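Local structure of extracellular solute-binding protein, family 3 (Methylophaga aminisulfidivorans MP, 5SV6) at residues A[124-129]-A[286-291]; A[128-133]-A[211-216]. The protein is of unknown function but has a periplasmic binding protein-like architecture and, as an MxaJ protein, is probably linked to the methanol dehydrogenase system. One frame throughout, in Å; residues are numbered along the deposited sequence.

Contact 1 of 2, residues A[124-129]-A[286-291]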
loop_
_atom_site.group_PDB
_atom_site.type_symbol
_atom_site.label_atom_id
_atom_site.label_comp_id
_atom_site.label_asym_id
_atom_site.label_seq_id
_atom_site.Cartn_x
_atom_site.Cartn_y
_atom_site.Cartn_z
ATOM N N TYR A 124 -8.122 1.614 9.131
ATOM C CA TYR A 124 -8.682 0.619 8.204
ATOM C C TYR A 124 -7.844 -0.638 8.119
ATOM O O TYR A 124 -6.727 -0.691 8.612
ATOM C CB TYR A 124 -8.922 1.180 6.791
ATOM C CG TYR A 124 -7.685 1.558 5.974
ATOM C CD1 TYR A 124 -7.344 0.854 4.820
ATOM C CD2 TYR A 124 -6.897 2.642 6.329
ATOM C CE1 TYR A 124 -6.230 1.207 4.062
ATOM C CE2 TYR A 124 -5.791 3.012 5.576
ATOM C CZ TYR A 124 -5.463 2.293 4.442
ATOM O OH TYR A 124 -4.365 2.672 3.693
ATOM N N LYS A 125 -8.395 -1.637 7.450
ATOM C CA LYS A 125 -7.667 -2.864 7.172
ATOM C C LYS A 125 -7.887 -3.209 5.701
ATOM O O LYS A 125 -9.009 -3.128 5.184
ATOM C CB LYS A 125 -8.181 -3.983 8.088
ATOM C CG LYS A 125 -7.421 -5.326 8.000
ATOM C CD LYS A 125 -8.092 -6.352 8.928
ATOM C CE LYS A 125 -7.397 -7.704 8.881
ATOM N NZ LYS A 125 -7.977 -8.641 9.875
ATOM N N SER A 126 -6.816 -3.564 5.005
ATOM C CA SER A 126 -6.973 -4.014 3.627
ATOM C C SER A 126 -6.028 -5.176 3.378
ATOM O O SER A 126 -5.428 -5.695 4.309
ATOM C CB SER A 126 -6.734 -2.864 2.643
ATOM O OG SER A 126 -7.225 -3.204 1.360
ATOM N N GLY A 127 -5.925 -5.613 2.132
ATOM C CA GLY A 127 -5.062 -6.738 1.831
ATOM C C GLY A 127 -4.448 -6.676 0.453
ATOM O O GLY A 127 -4.852 -5.867 -0.385
ATOM N N TYR A 128 -3.446 -7.523 0.240
ATOM C CA TYR A 128 -2.896 -7.772 -1.083
ATOM C C TYR A 128 -3.986 -8.473 -1.876
ATOM O O TYR A 128 -4.804 -9.180 -1.301
ATOM C CB TYR A 128 -1.629 -8.642 -0.976
ATOM C CG TYR A 128 -0.453 -7.824 -0.512
ATOM C CD1 TYR A 128 -0.281 -7.524 0.830
ATOM C CD2 TYR A 128 0.457 -7.303 -1.425
ATOM C CE1 TYR A 128 0.767 -6.733 1.255
ATOM C CE2 TYR A 128 1.508 -6.520 -1.012
ATOM C CZ TYR A 128 1.657 -6.234 0.328
ATOM O OH TYR A 128 2.708 -5.447 0.746
ATOM N N ALA A 129 -4.009 -8.255 -3.188
ATOM C CA ALA A 129 -5.083 -8.782 -4.029
ATOM C C ALA A 129 -4.580 -9.266 -5.384
ATOM O O ALA A 129 -3.670 -8.671 -5.958
ATOM C CB ALA A 129 -6.175 -7.721 -4.236
ATOM N N GLU A 286 -11.973 6.004 -3.036
ATOM C CA GLU A 286 -10.741 5.613 -3.709
ATOM C C GLU A 286 -10.849 4.221 -4.348
ATOM O O GLU A 286 -10.131 3.915 -5.300
ATOM C CB GLU A 286 -9.571 5.659 -2.716
ATOM C CG GLU A 286 -8.210 5.273 -3.313
ATOM C CD GLU A 286 -7.582 6.351 -4.205
ATOM O OE1 GLU A 286 -8.119 7.479 -4.293
ATOM O OE2 GLU A 286 -6.528 6.062 -4.812
ATOM N N GLY A 287 -11.740 3.379 -3.825
ATOM C CA GLY A 287 -11.953 2.046 -4.366
ATOM C C GLY A 287 -11.273 0.960 -3.549
ATOM O O GLY A 287 -11.124 -0.185 -3.992
ATOM N N ILE A 288 -10.857 1.322 -2.343
ATOM C CA ILE A 288 -10.094 0.431 -1.477
ATOM C C ILE A 288 -11.016 -0.562 -0.787
ATOM O O ILE A 288 -12.008 -0.154 -0.184
ATOM C CB ILE A 288 -9.357 1.245 -0.385
ATOM C CG1 ILE A 288 -8.333 2.194 -1.020
ATOM C CG2 ILE A 288 -8.698 0.317 0.648
ATOM C CD1 ILE A 288 -7.619 3.070 -0.019
ATOM N N PRO A 289 -10.704 -1.869 -0.895
ATOM C CA PRO A 289 -11.446 -2.905 -0.170
ATOM C C PRO A 289 -11.154 -2.805 1.318
ATOM O O PRO A 289 -9.997 -2.793 1.741
ATOM C CB PRO A 289 -10.890 -4.220 -0.738
ATOM C CG PRO A 289 -10.204 -3.855 -1.999
ATOM C CD PRO A 289 -9.711 -2.447 -1.817
ATOM N N LEU A 290 -12.217 -2.725 2.105
ATOM C CA LEU A 290 -12.111 -2.515 3.536
ATOM C C LEU A 290 -12.497 -3.780 4.273
ATOM O O LEU A 290 -13.587 -4.311 4.073
ATOM C CB LEU A 290 -13.022 -1.365 3.955
ATOM C CG LEU A 290 -12.595 -0.016 3.378
ATOM C CD1 LEU A 290 -13.556 1.083 3.791
ATOM C CD2 LEU A 290 -11.170 0.292 3.821
ATOM N N LEU A 291 -11.592 -4.264 5.114
ATOM C CA LEU A 291 -11.780 -5.533 5.790
ATOM C C LEU A 291 -12.061 -5.354 7.281
ATOM O O LEU A 291 -12.328 -6.338 7.978
ATOM C CB LEU A 291 -10.541 -6.409 5.600
ATOM C CG LEU A 291 -10.398 -6.919 4.167
ATOM C CD1 LEU A 291 -8.976 -7.357 3.883
ATOM C CD2 LEU A 291 -11.378 -8.065 3.978
#
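S126 and K125 of strand 124-129 hold the C-terminal tail 286-291 by one side-chain and one backbone hydrogen bond. The hydroxyl of S126 gives its proton to the carbonyl of P289, OG to O 2.8 Å, approaching in the carbonyl plane. OG stands anti to the backbone N of S126 (chi1 -165°), which carries it out to the tail. Two residues along the tail, L291 N donates to K125 O at 2.8 Å, tilted 33° from that carbonyl's plane; L290 CA brings a CA-H...O contact to the same oxygen. Two successive tail residues thus converge on one acceptor, while the tail runs at 95° to the strand instead of pairing along it.

Apolar groups close round these bonds. The side chain of L290 crosses that of Y124 at about a right angle, its CD2 lying 3.8 Å from Y124 CB. I288 CG2 reaches obliquely to the same tyrosine ring and also rests near S126 OG. L291 bends over the strand backbone, placing CD1 3.7 Å from S126 C, and its CB meets CG of K125 at 4.1 Å. The K125 chain is fully extended past this leucine, and its NZ forms a salt bridge with E237.

The tail leaves helix 276-286 through a Schellman motif at G287. L283 of that helix touches both Y124 and I288; S126 touches A216 and P217 of helix 216-224, and P289 and L291 reach V234 of strand 230-234. Strand 247-257 runs antiparallel beside 124-129, bonded to it through F251 and Q253.

Contact 2 of 2, residues A[128-133]-A[211-216]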
loop_
_atom_site.group_PDB
_atom_site.type_symbol
_atom_site.label_atom_id
_atom_site.label_comp_id
_atom_site.label_asym_id
_atom_site.label_seq_id
_atom_site.Cartn_x
_atom_site.Cartn_y
_atom_site.Cartn_z
ATOM N N TYR A 128 -3.446 -7.523 0.240
ATOM C CA TYR A 128 -2.896 -7.772 -1.083
ATOM C C TYR A 128 -3.986 -8.473 -1.876
ATOM O O TYR A 128 -4.804 -9.180 -1.301
ATOM C CB TYR A 128 -1.629 -8.642 -0.976
ATOM C CG TYR A 128 -0.453 -7.824 -0.512
ATOM C CD1 TYR A 128 -0.281 -7.524 0.830
ATOM C CD2 TYR A 128 0.457 -7.303 -1.425
ATOM C CE1 TYR A 128 0.767 -6.733 1.255
ATOM C CE2 TYR A 128 1.508 -6.520 -1.012
ATOM C CZ TYR A 128 1.657 -6.234 0.328
ATOM O OH TYR A 128 2.708 -5.447 0.746
ATOM N N ALA A 129 -4.009 -8.255 -3.188
ATOM C CA ALA A 129 -5.083 -8.782 -4.029
ATOM C C ALA A 129 -4.580 -9.266 -5.384
ATOM O O ALA A 129 -3.670 -8.671 -5.958
ATOM C CB ALA A 129 -6.175 -7.721 -4.236
ATOM N N PHE A 130 -5.190 -10.340 -5.882
ATOM C CA PHE A 130 -4.977 -10.809 -7.249
ATOM C C PHE A 130 -5.743 -9.930 -8.215
ATOM O O PHE A 130 -6.920 -9.641 -8.003
ATOM C CB PHE A 130 -5.455 -12.251 -7.396
ATOM C CG PHE A 130 -4.734 -13.206 -6.505
ATOM C CD1 PHE A 130 -3.496 -13.717 -6.879
ATOM C CD2 PHE A 130 -5.277 -13.577 -5.285
ATOM C CE1 PHE A 130 -2.813 -14.581 -6.049
ATOM C CE2 PHE A 130 -4.607 -14.449 -4.454
ATOM C CZ PHE A 130 -3.377 -14.958 -4.838
ATOM N N ILE A 131 -5.066 -9.497 -9.269
ATOM C CA ILE A 131 -5.661 -8.612 -10.250
ATOM C C ILE A 131 -5.456 -9.210 -11.639
ATOM O O ILE A 131 -4.321 -9.390 -12.072
ATOM C CB ILE A 131 -5.034 -7.209 -10.157
ATOM C CG1 ILE A 131 -5.411 -6.562 -8.814
ATOM C CG2 ILE A 131 -5.482 -6.340 -11.335
ATOM C CD1 ILE A 131 -4.556 -5.352 -8.419
ATOM N N TYR A 132 -6.554 -9.518 -12.328
ATOM C CA TYR A 132 -6.498 -10.222 -13.602
ATOM C C TYR A 132 -7.693 -9.854 -14.492
ATOM O O TYR A 132 -8.662 -9.265 -14.007
ATOM C CB TYR A 132 -6.414 -11.742 -13.366
ATOM C CG TYR A 132 -7.491 -12.314 -12.478
ATOM C CD1 TYR A 132 -7.338 -12.338 -11.103
ATOM C CD2 TYR A 132 -8.652 -12.857 -13.018
ATOM C CE1 TYR A 132 -8.325 -12.865 -10.279
ATOM C CE2 TYR A 132 -9.642 -13.386 -12.210
ATOM C CZ TYR A 132 -9.472 -13.391 -10.843
ATOM O OH TYR A 132 -10.452 -13.923 -10.030
ATOM N N PRO A 133 -7.631 -10.175 -15.800
ATOM C CA PRO A 133 -8.735 -9.718 -16.654
ATOM C C PRO A 133 -10.043 -10.419 -16.323
ATOM O O PRO A 133 -10.049 -11.622 -16.070
ATOM C CB PRO A 133 -8.276 -10.103 -18.070
ATOM C CG PRO A 133 -6.793 -10.174 -17.979
ATOM C CD PRO A 133 -6.538 -10.757 -16.600
ATOM N N ILE A 211 -0.999 -11.844 -14.475
ATOM C CA ILE A 211 -1.702 -11.477 -13.245
ATOM C C ILE A 211 -0.822 -10.577 -12.392
ATOM O O ILE A 211 0.397 -10.585 -12.531
ATOM C CB ILE A 211 -2.071 -12.744 -12.435
ATOM C CG1 ILE A 211 -3.125 -12.440 -11.364
ATOM C CG2 ILE A 211 -0.817 -13.384 -11.834
ATOM C CD1 ILE A 211 -3.685 -13.688 -10.687
ATOM N N ALA A 212 -1.444 -9.777 -11.531
ATOM C CA ALA A 212 -0.694 -9.003 -10.557
ATOM C C ALA A 212 -1.156 -9.408 -9.178
ATOM O O ALA A 212 -2.275 -9.895 -9.002
ATOM C CB ALA A 212 -0.902 -7.495 -10.766
ATOM N N HIS A 213 -0.278 -9.234 -8.200
ATOM C CA HIS A 213 -0.663 -9.411 -6.807
ATOM C C HIS A 213 -0.079 -8.210 -6.093
ATOM O O HIS A 213 1.143 -8.093 -5.958
ATOM C CB HIS A 213 -0.133 -10.733 -6.249
ATOM C CG HIS A 213 -0.654 -11.067 -4.886
ATOM N ND1 HIS A 213 0.099 -10.916 -3.743
ATOM C CD2 HIS A 213 -1.853 -11.550 -4.484
ATOM C CE1 HIS A 213 -0.608 -11.303 -2.695
ATOM N NE2 HIS A 213 -1.801 -11.683 -3.116
ATOM N N ILE A 214 -0.962 -7.304 -5.678
ATOM C CA ILE A 214 -0.584 -5.945 -5.288
ATOM C C ILE A 214 -1.355 -5.561 -4.042
ATOM O O ILE A 214 -2.511 -5.948 -3.891
ATOM C CB ILE A 214 -0.991 -4.909 -6.389
ATOM C CG1 ILE A 214 -0.465 -5.319 -7.757
ATOM C CG2 ILE A 214 -0.508 -3.494 -6.052
ATOM C CD1 ILE A 214 1.037 -5.456 -7.764
ATOM N N TRP A 215 -0.723 -4.790 -3.160
ATOM C CA TRP A 215 -1.408 -4.195 -2.014
ATOM C C TRP A 215 -2.585 -3.365 -2.536
ATOM O O TRP A 215 -2.398 -2.426 -3.301
ATOM C CB TRP A 215 -0.418 -3.320 -1.221
ATOM C CG TRP A 215 -0.979 -2.523 -0.077
ATOM C CD1 TRP A 215 -0.944 -1.161 0.067
ATOM C CD2 TRP A 215 -1.605 -3.031 1.110
ATOM N NE1 TRP A 215 -1.511 -0.794 1.262
ATOM C CE2 TRP A 215 -1.937 -1.921 1.916
ATOM C CE3 TRP A 215 -1.924 -4.313 1.564
ATOM C CZ2 TRP A 215 -2.586 -2.056 3.143
ATOM C CZ3 TRP A 215 -2.559 -4.445 2.786
ATOM C CH2 TRP A 215 -2.883 -3.323 3.564
ATOM N N ALA A 216 -3.798 -3.726 -2.132
ATOM C CA ALA A 216 -4.996 -3.163 -2.766
ATOM C C ALA A 216 -5.119 -1.628 -2.734
ATOM O O ALA A 216 -5.498 -1.029 -3.734
ATOM C CB ALA A 216 -6.275 -3.848 -2.257
#
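The F130 ring receives the edge of the H213 imidazole on one face: H213 CD2 stands 3.5 Å above the phenyl plane, over its centre, with the planes at 52°. On the imidazole, CE1 lies against CB of Y128, 3.3 Å away, and the backbone N of A129 sits over one face. The rings of Y128 and H213 are nearly parallel, but are slid so far apart that they barely overlap. W215 lies beyond the tyrosine, its CA and CB over one Y128 face; CB is 4.0 Å from the ring centroid in a CH-pi contact. Its indole meets the tyrosine obliquely, Y128 CE1 to W215 CE3 3.6 Å. With CG anti to the backbone N (chi1 -172°), H213 swings its imidazole across to the opposing strand, between Y128 and F130. Both imidazole nitrogens are engaged, ND1 with S162 OG and NE2 with S235 OG, which should fix the ring's rotation.

Beneath this aromatic cluster the strands pair antiparallel. A129 and I214 exchange two backbone hydrogen bonds, as do I131 and A212; the bond from I131 N to A212 O measures 2.8 Å. Y128-W215 and F130-H213 are the non-hydrogen-bonded pairs. On the face carrying A129, I131, A212 and I214, I131 CD1 packs on I214 CB at 4.1 Å. I211, at the start of its strand, lies alongside Y132 and sends CD1 to F130 CD1, 3.8 Å away.

W143 adds edge-to-face contacts to both F130 and H213. Strand 154-156 pairs parallel with 211-215, strand 230-234 lies on the other side of 128-133, and the chain continues from W215 into helix 216-224.

In the fold
Contacts 1 and 2 lie on overlapping segments of the long strand 118-133 and share Y128 and A129; their centres are about 12 Å apart. Contact 1 brings the C-terminal tail onto 124-129, whereas contact 2 pairs 128-133 with strand 211-215 inside the mixed sheet. They meet where that partner strand turns into helix 216-224: G127 O and A216 N, 3.0 Å apart, form a probable hydrogen bond, and P289 CD packs on A216 CB at 3.7 Å. W215 CZ3 also lies 3.5 Å from G127 CA, so the indole of contact 2 reaches the strand segment held by the tail. Contact 1 sets the chain's end against a strand that contact 2 joins to its neighbour in this periplasmic binding protein-like fold.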